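PDB 3CZX: putative N-acetylmuramoyl-L-alanine amidase from Neisseria meningitidis MC58, which probably hydrolyses, as a zinc-dependent amidase, the bond between N-acetylmuramoyl residues and L-amino acids in cell-wall glycopeptides. Local coordinates for residues Ile6-Gly11 against Ile75-Asn80; Asp32-Val37 against Lys50-Gly55; Met59-Ala64 against Arg133-Gln138; Ser71-Glu76 against Gly140-Glu145. All blocks are in the same frame, centred on the assembly; numbering follows the deposited sequence.

Overall arrangement
Contacts 1 and 4 are the two sides of strand 73-77: strand 6-10 pairs with one edge, strand 142-145 with the other, and both contacts use Ile75 and Glu76; their centres are about 7 Å apart. Contact 2 extends the same sheet beyond strand 6-10, where Lys50 pairs with Ile6 and Leu8, and ties its loop to helix 26-45. Contact 3 lies across the sheet face that carries Thr9 and Glu76, its centre about 11 Å from that of contact 1; Arg133 NE forms a 2.8 Å salt bridge with Glu76 OE1. The zinc ion sits at the end of contact 1, bound by His78, His12 and Glu26, with the Arg133 side chain about 6 Å away.

Contact 1 (Ile6-Gly11 against Ile75-Asn80); sequences ICLTAG and IEFHTN. With ZN (zinc ion), chain E.
Thr9 and Glu76 face each other across two parallel strands, 6-10 and 75-77, whose axes come within 4.6 Å. The backbone ladder runs Ile75 N to Cys7 O, Thr9 N to Ile75 O at 2.8 Å, Phe77 N to Thr9 O, and beyond the last bridge Gly11 N to Phe77 O at 2.9 Å.

The polar side chains share one face. Thr9 OG1, set between its own backbone N and carbonyl carbon (chi1 62°), donates to Glu76 OE2 over 2.8 Å on the anti side. Glu76 OE1 is met, again anti, by His78 NE2 at 2.8 Å, nearly in the imidazole plane, and Arg133 adds a salt bridge to OE1. His78 ND1 binds the zinc ion at 2.2 Å; His12, Glu26 and two waters complete the site. Gly11 CA lies over one face of the His78 ring, a CH-pi contact.

On the opposite face the contacts are apolar. Leu8 CD2 reaches Ile75 CD1 at 3.9 Å and the Phe77 ring at CE2, while Ile75 CG2 lies over one Phe77 face toward the rim.

Glu76 is thus a second-shell residue: the NE2 bond and the zinc bond on ND1 together probably fix the ring's rotation, and Glu76 probably makes ND1 more electron-rich.

Contact 2 (Asp32-Val37 against Lys50-Gly55); sequences DMRNIV and KTDGTG
Arg34 and Asn35, on one turn of helix 26-45, meet a chain that runs on from strand 49-51 through Thr51 into a loop and bends round their side chains; the nearest backbone approach is Asn35 CA to Thr54 CA, 5.9 Å. The bend starts with an ST turn, Gly53 N donating to Thr51 OG1. Gly53 then takes a phi of 96°, where a CB would press on the preceding carbonyl oxygen.

Arg34 carries the contact. Its chain sets off with CG anti to the backbone N, then folds at chi2 and chi3, which turns the guanidinium into the bend. NE donates to Asp52 OD1 at 2.6 Å, a salt bridge on the syn side but well out of the plane of the carboxylate, which is turned 70° from the guanidinium; NH1 adds a weak bond to OD2. At the far end NH1 and NH2 both grip Gly55 O, the NH2 bond being 2.8 Å. That oxygen lies in the guanidinium plane; NH2 meets it little tilted from the carbonyl plane, NH1 from above that plane. Gly53 O lies over one face of the guanidinium, 3.0 Å from Arg34 CZ, too far off the N-H directions to be a hydrogen bond. NH2 also donates to Asn35 OD1, from above the amide carbonyl plane. This bond probably helps to orient the Asn35 amide, whose ND2 donates to Thr54 O at 2.8 Å, almost straight at 177°.

Asp52 OD2 also accepts from Ala10 N of the adjoining strand 6-10, and Arg34 packs on Leu8, Ala10 and Phe77. The loop is thereby joined to helix 26-45 and the central sheet together, while Trp163 of the second subunit packs on Asn35.

Contact 3 (Met59-Ala64 against Arg133-Gln138); sequences MPLRDA and RLAYAQ
Arg133 bonding to the carbonyl of Met59, together with packing of Leu61 and Ala64 on Ala135 and Tyr136, joins the start of helix 61-69 to the short helix 134-138. Both helices begin here: Pro60 and Arg133 are at their N-cap positions.

The polar part is the grip of Arg133 on Met59 O. NH1 and NH2 both donate to this one oxygen, end-on and each at 3.1 Å, with the oxygen in the guanidinium plane. NH2 uses a lone pair in the carbonyl plane; NH1 comes in tilted by 25°. The chain of Arg133 bends at chi2 and chi3, which presents the end of the guanidinium to the loop and turns NE to Glu76, its salt-bridge partner on strand 73-77. Both ends of the group are engaged, which probably limits its rotation.

The apolar part is made by the first turns of the two helices. Leu61 straddles the Ala135 methyl, CD1 and CD2 each 3.6 Å from Ala135 CB; with CG anti to the backbone N (chi1 173°) the branch reaches across to helix 134-138. Ala64 CB approaches the Tyr136 ring obliquely, 4.1 Å from both CD1 and CE1. The hydroxyl of Tyr136 runs on to the sheet, where it hydrogen-bonds Thr9 OG1.

Arg133 also touches His78, a zinc ligand, and is thus a second-shell residue. Helices packed on the faces of a mainly parallel central sheet, with the zinc site beyond the C-terminal end of strand 73-77, fit the Amidase_3 family; Arg133 ties the starts of two such helices to that site.

Contact 4 (Ser71-Glu76 against Gly140-Glu145); sequences SDVAIE and GGIVFE
Ile142 O accepts from Glu76 N at 2.8 Å, the donor lying nearly along the C=O axis with an N-H...O angle of 166°; the same oxygen also receives a CA-H...O contact from Ile75. Around this bond strands 73-76 and 142-145 run parallel, their short axes 44° apart. Ile142 N donates to Ala74 O, also at 2.8 Å, and Phe144 N to Glu76 O at 3.0 Å. Just before the first bridge, one water carries the link on: it accepts from Ala74 N and donates to Gly140 O. Gly140 itself ends helix 134-138 in a Schellman motif with positive phi.

The side chains that touch sit on the Ile75 face. Ile142 sends CD1 across to Val73 CG2, 3.7 Å away; that branch of Val73 stands opposite its backbone N, next to the carbonyl carbon. Further along, Ile75 CG2 and Phe144 CB lie side by side at 3.8 Å, while the Phe144 ring leads away from the partner strand.

Helix 99-113 covers this face, with Trp101 on Val73 and Ile142, Leu105 on Ile75 and Val109 on Phe144. On the other face, Tyr136 of helix 134-138 packs on Ala74, Glu76 and Val143. At the far edge of strand 142-145, strand 91-94 continues the sheet antiparallel, with Leu93 backbone-bonded to Val143.

Contact 1 (Ile6-Gly11 against Ile75-Asn80)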
loop_
_atom_site.group_PDB
_atom_site.type_symbol
_atom_site.label_atom_id
_atom_site.label_comp_id
_atom_site.label_asym_id
_atom_site.label_seq_id
_atom_site.Cartn_x
_atom_site.Cartn_y
_atom_site.Cartn_z
ATOM N N ILE A 6 6.354 -19.611 -2.796
ATOM C CA ILE A 6 5.463 -18.756 -3.572
ATOM C C ILE A 6 6.338 -17.656 -4.160
ATOM O O ILE A 6 7.078 -17.010 -3.413
ATOM C CB ILE A 6 4.406 -18.126 -2.670
ATOM C CG1 ILE A 6 3.536 -19.205 -2.011
ATOM C CG2 ILE A 6 3.489 -17.171 -3.452
ATOM C CD1 ILE A 6 3.191 -18.916 -0.603
ATOM N N CYS A 7 6.251 -17.434 -5.458
ATOM C CA CYS A 7 6.954 -16.347 -6.139
ATOM C C CYS A 7 5.926 -15.283 -6.496
ATOM O O CYS A 7 4.903 -15.593 -7.098
ATOM C CB CYS A 7 7.666 -16.848 -7.407
ATOM S SG CYS A 7 8.327 -15.569 -8.494
ATOM N N LEU A 8 6.171 -14.043 -6.074
ATOM C CA LEU A 8 5.330 -12.925 -6.448
ATOM C C LEU A 8 6.170 -11.816 -7.065
ATOM O O LEU A 8 7.156 -11.374 -6.424
ATOM C CB LEU A 8 4.629 -12.361 -5.209
ATOM C CG LEU A 8 3.719 -13.289 -4.402
ATOM C CD1 LEU A 8 3.147 -12.545 -3.219
ATOM C CD2 LEU A 8 2.546 -13.913 -5.220
ATOM N N THR A 9 5.790 -11.349 -8.252
ATOM C CA THR A 9 6.470 -10.196 -8.846
ATOM C C THR A 9 5.490 -9.175 -9.327
ATOM O O THR A 9 4.293 -9.415 -9.319
ATOM C CB THR A 9 7.403 -10.672 -9.977
ATOM O OG1 THR A 9 6.642 -11.286 -11.002
ATOM C CG2 THR A 9 8.423 -11.698 -9.392
ATOM N N ALA A 10 6.003 -7.991 -9.692
ATOM C CA ALA A 10 5.180 -6.882 -10.184
ATOM C C ALA A 10 5.576 -6.602 -11.614
ATOM O O ALA A 10 6.763 -6.579 -11.951
ATOM C CB ALA A 10 5.365 -5.583 -9.310
ATOM N N GLY A 11 4.593 -6.345 -12.458
ATOM C CA GLY A 11 4.878 -5.906 -13.812
ATOM C C GLY A 11 5.346 -4.473 -13.860
ATOM O O GLY A 11 4.972 -3.642 -13.027
ATOM N N ILE A 75 3.319 -15.749 -9.505
ATOM C CA ILE A 75 2.324 -14.789 -9.963
ATOM C C ILE A 75 2.953 -13.419 -10.190
ATOM O O ILE A 75 3.645 -12.888 -9.279
ATOM C CB ILE A 75 1.207 -14.622 -8.881
ATOM C CG1 ILE A 75 0.553 -15.971 -8.570
ATOM C CG2 ILE A 75 0.162 -13.628 -9.364
ATOM C CD1 ILE A 75 -0.092 -16.072 -7.184
ATOM N N GLU A 76 2.770 -12.864 -11.378
ATOM C CA GLU A 76 3.140 -11.483 -11.655
ATOM C C GLU A 76 1.902 -10.617 -11.823
ATOM O O GLU A 76 1.040 -10.873 -12.681
ATOM C CB GLU A 76 4.029 -11.363 -12.903
ATOM C CG GLU A 76 4.528 -9.957 -13.051
ATOM C CD GLU A 76 5.649 -9.832 -13.989
ATOM O OE1 GLU A 76 5.363 -9.561 -15.178
ATOM O OE2 GLU A 76 6.801 -9.990 -13.529
ATOM N N PHE A 77 1.800 -9.579 -11.006
ATOM C CA PHE A 77 0.630 -8.740 -10.978
ATOM C C PHE A 77 0.722 -7.649 -12.052
ATOM O O PHE A 77 1.746 -6.979 -12.198
ATOM C CB PHE A 77 0.425 -8.108 -9.584
ATOM C CG PHE A 77 0.176 -9.115 -8.492
ATOM C CD1 PHE A 77 -1.093 -9.591 -8.218
ATOM C CD2 PHE A 77 1.222 -9.572 -7.738
ATOM C CE1 PHE A 77 -1.287 -10.516 -7.184
ATOM C CE2 PHE A 77 1.044 -10.528 -6.706
ATOM C CZ PHE A 77 -0.205 -10.988 -6.457
ATOM N N HIS A 78 -0.357 -7.540 -12.790
ATOM C CA HIS A 78 -0.553 -6.547 -13.849
ATOM C C HIS A 78 -1.959 -5.989 -13.752
ATOM O O HIS A 78 -2.775 -6.495 -12.979
ATOM C CB HIS A 78 -0.444 -7.212 -15.212
ATOM C CG HIS A 78 0.954 -7.514 -15.631
ATOM N ND1 HIS A 78 1.629 -6.744 -16.558
ATOM C CD2 HIS A 78 1.822 -8.471 -15.229
ATOM C CE1 HIS A 78 2.866 -7.197 -16.680
ATOM N NE2 HIS A 78 3.004 -8.252 -15.898
ATOM N N THR A 79 -2.229 -4.912 -14.510
ATOM C CA THR A 79 -3.593 -4.478 -14.767
ATOM C C THR A 79 -3.885 -4.617 -16.260
ATOM O O THR A 79 -2.977 -4.384 -17.106
ATOM C CB THR A 79 -3.871 -3.008 -14.355
ATOM O OG1 THR A 79 -3.013 -2.136 -15.086
ATOM C CG2 THR A 79 -3.578 -2.792 -12.922
ATOM N N ASN A 80 -5.124 -4.984 -16.573
ATOM C CA ASN A 80 -5.599 -5.002 -17.938
ATOM C C ASN A 80 -5.872 -3.570 -18.389
ATOM O O ASN A 80 -5.818 -2.641 -17.594
ATOM C CB ASN A 80 -6.815 -5.914 -18.087
ATOM C CG ASN A 80 -6.782 -6.706 -19.378
ATOM O OD1 ASN A 80 -6.314 -6.201 -20.419
ATOM N ND2 ASN A 80 -7.262 -7.952 -19.324
HETATM ZN ZN ZN E . 1.040 -5.043 -17.811
HETATM O O HOH W 1 -0.850 -5.939 -18.517
HETATM O O HOH W 2 1.695 -5.761 -19.891
#

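Contact 2 (Asp32-Val37 against Lys50-Gly55)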
loop_
_atom_site.group_PDB
_atom_site.type_symbol
_atom_site.label_atom_id
_atom_site.label_comp_id
_atom_site.label_asym_id
_atom_site.label_seq_id
_atom_site.Cartn_x
_atom_site.Cartn_y
_atom_site.Cartn_z
ATOM N N ASP A 32 1.911 -2.379 -5.329
ATOM C CA ASP A 32 1.064 -2.493 -4.141
ATOM C C ASP A 32 0.559 -3.928 -4.027
ATOM O O ASP A 32 0.573 -4.519 -2.935
ATOM C CB ASP A 32 -0.159 -1.588 -4.196
ATOM C CG ASP A 32 0.146 -0.144 -3.804
ATOM O OD1 ASP A 32 1.276 0.106 -3.320
ATOM O OD2 ASP A 32 -0.760 0.701 -4.024
HETATM N N MSE A 33 0.043 -4.491 -5.135
HETATM C CA MSE A 33 -0.483 -5.855 -5.055
HETATM C C MSE A 33 0.568 -6.843 -4.597
HETATM O O MSE A 33 0.287 -7.662 -3.699
HETATM C CB MSE A 33 -1.090 -6.297 -6.386
HETATM C CG MSE A 33 -2.333 -5.562 -6.716
HETATM SE SE MSE A 33 -3.279 -6.175 -8.331
HETATM C CE MSE A 33 -2.621 -4.807 -9.567
ATOM N N ARG A 34 1.745 -6.802 -5.204
ATOM C CA ARG A 34 2.828 -7.735 -4.844
ATOM C C ARG A 34 3.213 -7.539 -3.358
ATOM O O ARG A 34 3.283 -8.504 -2.576
ATOM C CB ARG A 34 4.032 -7.596 -5.782
ATOM C CG ARG A 34 5.255 -8.394 -5.336
ATOM C CD ARG A 34 6.389 -7.494 -4.859
ATOM N NE ARG A 34 7.126 -6.953 -5.986
ATOM C CZ ARG A 34 7.465 -5.676 -6.156
ATOM N NH1 ARG A 34 8.148 -5.338 -7.229
ATOM N NH2 ARG A 34 7.075 -4.743 -5.311
ATOM N N ASN A 35 3.436 -6.284 -2.951
ATOM C CA ASN A 35 3.895 -6.019 -1.581
ATOM C C ASN A 35 2.896 -6.464 -0.534
ATOM O O ASN A 35 3.277 -7.026 0.515
ATOM C CB ASN A 35 4.239 -4.524 -1.409
ATOM C CG ASN A 35 5.554 -4.150 -2.044
ATOM O OD1 ASN A 35 6.292 -4.992 -2.507
ATOM N ND2 ASN A 35 5.862 -2.838 -2.095
ATOM N N ILE A 36 1.627 -6.154 -0.773
ATOM C CA ILE A 36 0.578 -6.421 0.228
ATOM C C ILE A 36 0.351 -7.918 0.308
ATOM O O ILE A 36 0.271 -8.513 1.395
ATOM C CB ILE A 36 -0.703 -5.675 -0.053
ATOM C CG1 ILE A 36 -0.432 -4.157 0.011
ATOM C CG2 ILE A 36 -1.778 -6.058 0.921
ATOM C CD1 ILE A 36 -1.602 -3.354 -0.499
ATOM N N VAL A 37 0.203 -8.579 -0.838
ATOM C CA VAL A 37 -0.008 -10.010 -0.785
ATOM C C VAL A 37 1.177 -10.707 -0.147
ATOM O O VAL A 37 0.981 -11.630 0.631
ATOM C CB VAL A 37 -0.323 -10.576 -2.194
ATOM C CG1 VAL A 37 -0.418 -12.126 -2.172
ATOM C CG2 VAL A 37 -1.605 -10.021 -2.731
ATOM N N LYS A 50 9.205 -15.544 -2.350
ATOM C CA LYS A 50 10.304 -14.902 -3.061
ATOM C C LYS A 50 9.735 -13.860 -3.998
ATOM O O LYS A 50 8.802 -14.124 -4.717
ATOM C CB LYS A 50 11.137 -15.937 -3.815
ATOM C CG LYS A 50 11.706 -17.015 -2.904
ATOM C CD LYS A 50 12.823 -17.822 -3.521
ATOM C CE LYS A 50 12.990 -19.173 -2.776
ATOM N NZ LYS A 50 14.257 -19.844 -3.198
ATOM N N THR A 51 10.336 -12.676 -4.001
ATOM C CA THR A 51 9.863 -11.587 -4.831
ATOM C C THR A 51 11.007 -10.935 -5.607
ATOM O O THR A 51 12.192 -11.253 -5.419
ATOM C CB THR A 51 9.181 -10.516 -3.963
ATOM O OG1 THR A 51 10.191 -9.831 -3.187
ATOM C CG2 THR A 51 8.158 -11.107 -3.007
ATOM N N ASP A 52 10.602 -10.000 -6.455
ATOM C CA ASP A 52 11.491 -9.021 -7.086
ATOM C C ASP A 52 11.643 -7.748 -6.230
ATOM O O ASP A 52 11.923 -6.668 -6.765
ATOM C CB ASP A 52 10.960 -8.658 -8.459
ATOM C CG ASP A 52 9.483 -8.139 -8.432
ATOM O OD1 ASP A 52 8.778 -8.404 -7.454
ATOM O OD2 ASP A 52 9.045 -7.523 -9.431
ATOM N N GLY A 53 11.440 -7.868 -4.930
ATOM C CA GLY A 53 11.605 -6.760 -3.966
ATOM C C GLY A 53 10.348 -6.014 -3.595
ATOM O O GLY A 53 9.237 -6.469 -3.853
ATOM N N THR A 54 10.516 -4.857 -2.961
ATOM C CA THR A 54 9.395 -4.014 -2.530
ATOM C C THR A 54 9.238 -2.736 -3.372
ATOM O O THR A 54 8.272 -1.994 -3.185
ATOM C CB THR A 54 9.509 -3.657 -1.032
ATOM O OG1 THR A 54 10.646 -2.822 -0.787
ATOM C CG2 THR A 54 9.658 -4.912 -0.225
ATOM N N GLY A 55 10.173 -2.528 -4.300
ATOM C CA GLY A 55 10.134 -1.362 -5.211
ATOM C C GLY A 55 9.309 -1.663 -6.434
ATOM O O GLY A 55 8.357 -2.430 -6.366
#

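Contact 3 (Met59-Ala64 against Arg133-Gln138)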
loop_
_atom_site.group_PDB
_atom_site.type_symbol
_atom_site.label_atom_id
_atom_site.label_comp_id
_atom_site.label_asym_id
_atom_site.label_seq_id
_atom_site.Cartn_x
_atom_site.Cartn_y
_atom_site.Cartn_z
HETATM N N MSE A 59 11.335 -7.388 -13.407
HETATM C CA MSE A 59 12.564 -8.163 -13.248
HETATM C C MSE A 59 12.869 -8.793 -14.593
HETATM O O MSE A 59 11.953 -9.285 -15.259
HETATM C CB MSE A 59 12.380 -9.251 -12.177
HETATM C CG MSE A 59 13.463 -10.338 -12.138
HETATM SE SE MSE A 59 13.133 -11.719 -10.761
HETATM C CE MSE A 59 13.902 -10.767 -9.224
ATOM N N PRO A 60 14.156 -8.799 -14.995
ATOM C CA PRO A 60 14.511 -9.396 -16.283
ATOM C C PRO A 60 13.938 -10.791 -16.435
ATOM O O PRO A 60 13.995 -11.577 -15.491
ATOM C CB PRO A 60 16.041 -9.448 -16.229
ATOM C CG PRO A 60 16.418 -8.350 -15.336
ATOM C CD PRO A 60 15.345 -8.278 -14.295
ATOM N N LEU A 61 13.386 -11.072 -17.613
ATOM C CA LEU A 61 12.756 -12.360 -17.918
ATOM C C LEU A 61 13.641 -13.538 -17.511
ATOM O O LEU A 61 13.173 -14.466 -16.844
ATOM C CB LEU A 61 12.382 -12.416 -19.415
ATOM C CG LEU A 61 11.843 -13.694 -20.075
ATOM C CD1 LEU A 61 10.528 -14.171 -19.441
ATOM C CD2 LEU A 61 11.660 -13.462 -21.577
ATOM N N ARG A 62 14.920 -13.491 -17.884
ATOM C CA ARG A 62 15.861 -14.543 -17.514
ATOM C C ARG A 62 15.852 -14.810 -16.022
ATOM O O ARG A 62 15.842 -15.962 -15.598
ATOM C CB ARG A 62 17.294 -14.190 -17.946
ATOM C CG ARG A 62 18.249 -15.385 -17.958
ATOM C CD ARG A 62 19.705 -14.968 -18.191
ATOM N NE ARG A 62 20.431 -15.966 -18.994
ATOM C CZ ARG A 62 21.093 -17.024 -18.514
ATOM N NH1 ARG A 62 21.159 -17.268 -17.204
ATOM N NH2 ARG A 62 21.699 -17.860 -19.359
ATOM N N ASP A 63 15.871 -13.742 -15.225
ATOM C CA ASP A 63 15.870 -13.882 -13.773
ATOM C C ASP A 63 14.511 -14.331 -13.242
ATOM O O ASP A 63 14.429 -15.123 -12.291
ATOM C CB ASP A 63 16.238 -12.554 -13.117
ATOM C CG ASP A 63 17.679 -12.180 -13.346
ATOM O OD1 ASP A 63 18.541 -12.987 -12.963
ATOM O OD2 ASP A 63 17.940 -11.088 -13.899
ATOM N N ALA A 64 13.455 -13.807 -13.851
ATOM C CA ALA A 64 12.093 -14.163 -13.457
ATOM C C ALA A 64 11.859 -15.652 -13.663
ATOM O O ALA A 64 11.319 -16.340 -12.783
ATOM C CB ALA A 64 11.076 -13.347 -14.259
ATOM N N ARG A 133 4.390 -9.714 -21.178
ATOM C CA ARG A 133 5.048 -10.716 -20.368
ATOM C C ARG A 133 4.462 -12.104 -20.647
ATOM O O ARG A 133 4.487 -12.985 -19.777
ATOM C CB ARG A 133 4.909 -10.367 -18.876
ATOM C CG ARG A 133 5.535 -9.031 -18.505
ATOM C CD ARG A 133 7.039 -9.153 -18.390
ATOM N NE ARG A 133 7.440 -9.518 -17.042
ATOM C CZ ARG A 133 8.692 -9.521 -16.590
ATOM N NH1 ARG A 133 9.708 -9.246 -17.398
ATOM N NH2 ARG A 133 8.941 -9.837 -15.321
ATOM N N LEU A 134 3.950 -12.304 -21.864
ATOM C CA LEU A 134 3.505 -13.636 -22.300
ATOM C C LEU A 134 4.584 -14.676 -22.039
ATOM O O LEU A 134 4.275 -15.812 -21.648
ATOM C CB LEU A 134 3.146 -13.612 -23.786
ATOM C CG LEU A 134 2.506 -14.862 -24.399
ATOM C CD1 LEU A 134 1.206 -15.231 -23.700
ATOM C CD2 LEU A 134 2.256 -14.591 -25.885
ATOM N N ALA A 135 5.860 -14.296 -22.215
ATOM C CA ALA A 135 6.986 -15.216 -21.912
ATOM C C ALA A 135 6.988 -15.763 -20.476
ATOM O O ALA A 135 7.376 -16.918 -20.236
ATOM C CB ALA A 135 8.329 -14.546 -22.211
ATOM N N TYR A 136 6.542 -14.926 -19.532
ATOM C CA TYR A 136 6.394 -15.304 -18.107
ATOM C C TYR A 136 5.318 -16.376 -17.962
ATOM O O TYR A 136 5.517 -17.369 -17.266
ATOM C CB TYR A 136 6.014 -14.055 -17.301
ATOM C CG TYR A 136 6.025 -14.137 -15.782
ATOM C CD1 TYR A 136 7.064 -13.562 -15.040
ATOM C CD2 TYR A 136 4.952 -14.683 -15.080
ATOM C CE1 TYR A 136 7.067 -13.589 -13.641
ATOM C CE2 TYR A 136 4.962 -14.745 -13.711
ATOM C CZ TYR A 136 6.008 -14.178 -12.981
ATOM O OH TYR A 136 6.006 -14.164 -11.604
ATOM N N ALA A 137 4.198 -16.161 -18.643
ATOM C CA ALA A 137 3.099 -17.138 -18.683
ATOM C C ALA A 137 3.544 -18.427 -19.374
ATOM O O ALA A 137 3.328 -19.524 -18.856
ATOM C CB ALA A 137 1.853 -16.534 -19.383
ATOM N N GLN A 138 4.190 -18.295 -20.535
ATOM C CA GLN A 138 4.718 -19.481 -21.253
ATOM C C GLN A 138 5.682 -20.313 -20.423
ATOM O O GLN A 138 5.704 -21.566 -20.518
ATOM C CB GLN A 138 5.350 -19.067 -22.583
ATOM C CG GLN A 138 4.325 -18.509 -23.547
ATOM C CD GLN A 138 4.935 -17.893 -24.792
ATOM O OE1 GLN A 138 6.075 -17.396 -24.773
ATOM N NE2 GLN A 138 4.164 -17.892 -25.880
#

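Contact 4 (Ser71-Glu76 against Gly140-Glu145)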
loop_
_atom_site.group_PDB
_atom_site.type_symbol
_atom_site.label_atom_id
_atom_site.label_comp_id
_atom_site.label_asym_id
_atom_site.label_seq_id
_atom_site.Cartn_x
_atom_site.Cartn_y
_atom_site.Cartn_z
ATOM N N SER A 71 9.823 -22.319 -7.925
ATOM C CA SER A 71 8.638 -22.143 -7.074
ATOM C C SER A 71 7.503 -23.096 -7.387
ATOM O O SER A 71 7.450 -23.666 -8.485
ATOM C CB SER A 71 8.106 -20.716 -7.250
ATOM O OG SER A 71 7.784 -20.483 -8.607
ATOM N N ASP A 72 6.573 -23.221 -6.437
ATOM C CA ASP A 72 5.327 -23.980 -6.605
ATOM C C ASP A 72 4.163 -23.218 -7.244
ATOM O O ASP A 72 3.356 -23.798 -7.993
ATOM C CB ASP A 72 4.851 -24.480 -5.255
ATOM C CG ASP A 72 5.884 -25.353 -4.590
ATOM O OD1 ASP A 72 6.264 -26.369 -5.203
ATOM O OD2 ASP A 72 6.335 -25.018 -3.485
ATOM N N VAL A 73 4.041 -21.932 -6.914
ATOM C CA VAL A 73 3.198 -21.045 -7.703
ATOM C C VAL A 73 3.960 -19.722 -7.882
ATOM O O VAL A 73 4.661 -19.303 -6.974
ATOM C CB VAL A 73 1.814 -20.846 -7.059
ATOM C CG1 VAL A 73 1.919 -20.122 -5.738
ATOM C CG2 VAL A 73 0.875 -20.141 -8.054
ATOM N N ALA A 74 3.852 -19.125 -9.071
ATOM C CA ALA A 74 4.508 -17.866 -9.405
ATOM C C ALA A 74 3.496 -16.951 -10.065
ATOM O O ALA A 74 2.890 -17.325 -11.064
ATOM C CB ALA A 74 5.690 -18.070 -10.346
ATOM N N ILE A 75 3.319 -15.749 -9.505
ATOM C CA ILE A 75 2.324 -14.789 -9.963
ATOM C C ILE A 75 2.953 -13.419 -10.190
ATOM O O ILE A 75 3.645 -12.888 -9.279
ATOM C CB ILE A 75 1.207 -14.622 -8.881
ATOM C CG1 ILE A 75 0.553 -15.971 -8.570
ATOM C CG2 ILE A 75 0.162 -13.628 -9.364
ATOM C CD1 ILE A 75 -0.092 -16.072 -7.184
ATOM N N GLU A 76 2.770 -12.864 -11.378
ATOM C CA GLU A 76 3.140 -11.483 -11.655
ATOM C C GLU A 76 1.902 -10.617 -11.823
ATOM O O GLU A 76 1.040 -10.873 -12.681
ATOM C CB GLU A 76 4.029 -11.363 -12.903
ATOM C CG GLU A 76 4.528 -9.957 -13.051
ATOM C CD GLU A 76 5.649 -9.832 -13.989
ATOM O OE1 GLU A 76 5.363 -9.561 -15.178
ATOM O OE2 GLU A 76 6.801 -9.990 -13.529
ATOM N N GLY A 140 5.493 -20.880 -17.348
ATOM C CA GLY A 140 4.780 -21.487 -16.231
ATOM C C GLY A 140 4.487 -20.562 -15.053
ATOM O O GLY A 140 4.068 -21.004 -13.985
ATOM N N GLY A 141 4.714 -19.273 -15.243
ATOM C CA GLY A 141 4.233 -18.277 -14.296
ATOM C C GLY A 141 2.804 -17.901 -14.662
ATOM O O GLY A 141 2.314 -18.232 -15.749
ATOM N N ILE A 142 2.176 -17.135 -13.780
ATOM C CA ILE A 142 0.783 -16.665 -13.971
ATOM C C ILE A 142 0.812 -15.146 -14.086
ATOM O O ILE A 142 1.302 -14.478 -13.171
ATOM C CB ILE A 142 -0.060 -17.050 -12.748
ATOM C CG1 ILE A 142 -0.088 -18.580 -12.559
ATOM C CG2 ILE A 142 -1.514 -16.487 -12.838
ATOM C CD1 ILE A 142 -0.706 -18.995 -11.247
ATOM N N VAL A 143 0.347 -14.623 -15.212
ATOM C CA VAL A 143 0.186 -13.177 -15.388
ATOM C C VAL A 143 -1.224 -12.864 -14.947
ATOM O O VAL A 143 -2.188 -13.173 -15.650
ATOM C CB VAL A 143 0.441 -12.757 -16.856
ATOM C CG1 VAL A 143 0.060 -11.273 -17.108
ATOM C CG2 VAL A 143 1.880 -13.040 -17.220
ATOM N N PHE A 144 -1.344 -12.259 -13.754
ATOM C CA PHE A 144 -2.658 -12.002 -13.146
ATOM C C PHE A 144 -3.080 -10.567 -13.371
ATOM O O PHE A 144 -2.362 -9.652 -12.963
ATOM C CB PHE A 144 -2.601 -12.344 -11.636
ATOM C CG PHE A 144 -3.932 -12.356 -10.928
ATOM C CD1 PHE A 144 -5.095 -12.699 -11.570
ATOM C CD2 PHE A 144 -3.998 -12.062 -9.571
ATOM C CE1 PHE A 144 -6.315 -12.740 -10.884
ATOM C CE2 PHE A 144 -5.189 -12.105 -8.912
ATOM C CZ PHE A 144 -6.345 -12.428 -9.549
ATOM N N GLU A 145 -4.239 -10.404 -14.002
ATOM C CA GLU A 145 -4.831 -9.105 -14.297
ATOM C C GLU A 145 -6.200 -9.023 -13.660
ATOM O O GLU A 145 -7.226 -9.250 -14.285
ATOM C CB GLU A 145 -4.914 -8.903 -15.804
ATOM C CG GLU A 145 -3.566 -8.970 -16.472
ATOM C CD GLU A 145 -3.646 -8.629 -17.927
ATOM O OE1 GLU A 145 -3.704 -7.441 -18.272
ATOM O OE2 GLU A 145 -3.664 -9.560 -18.725
HETATM O O HOH W 3 3.148 -20.891 -11.235
#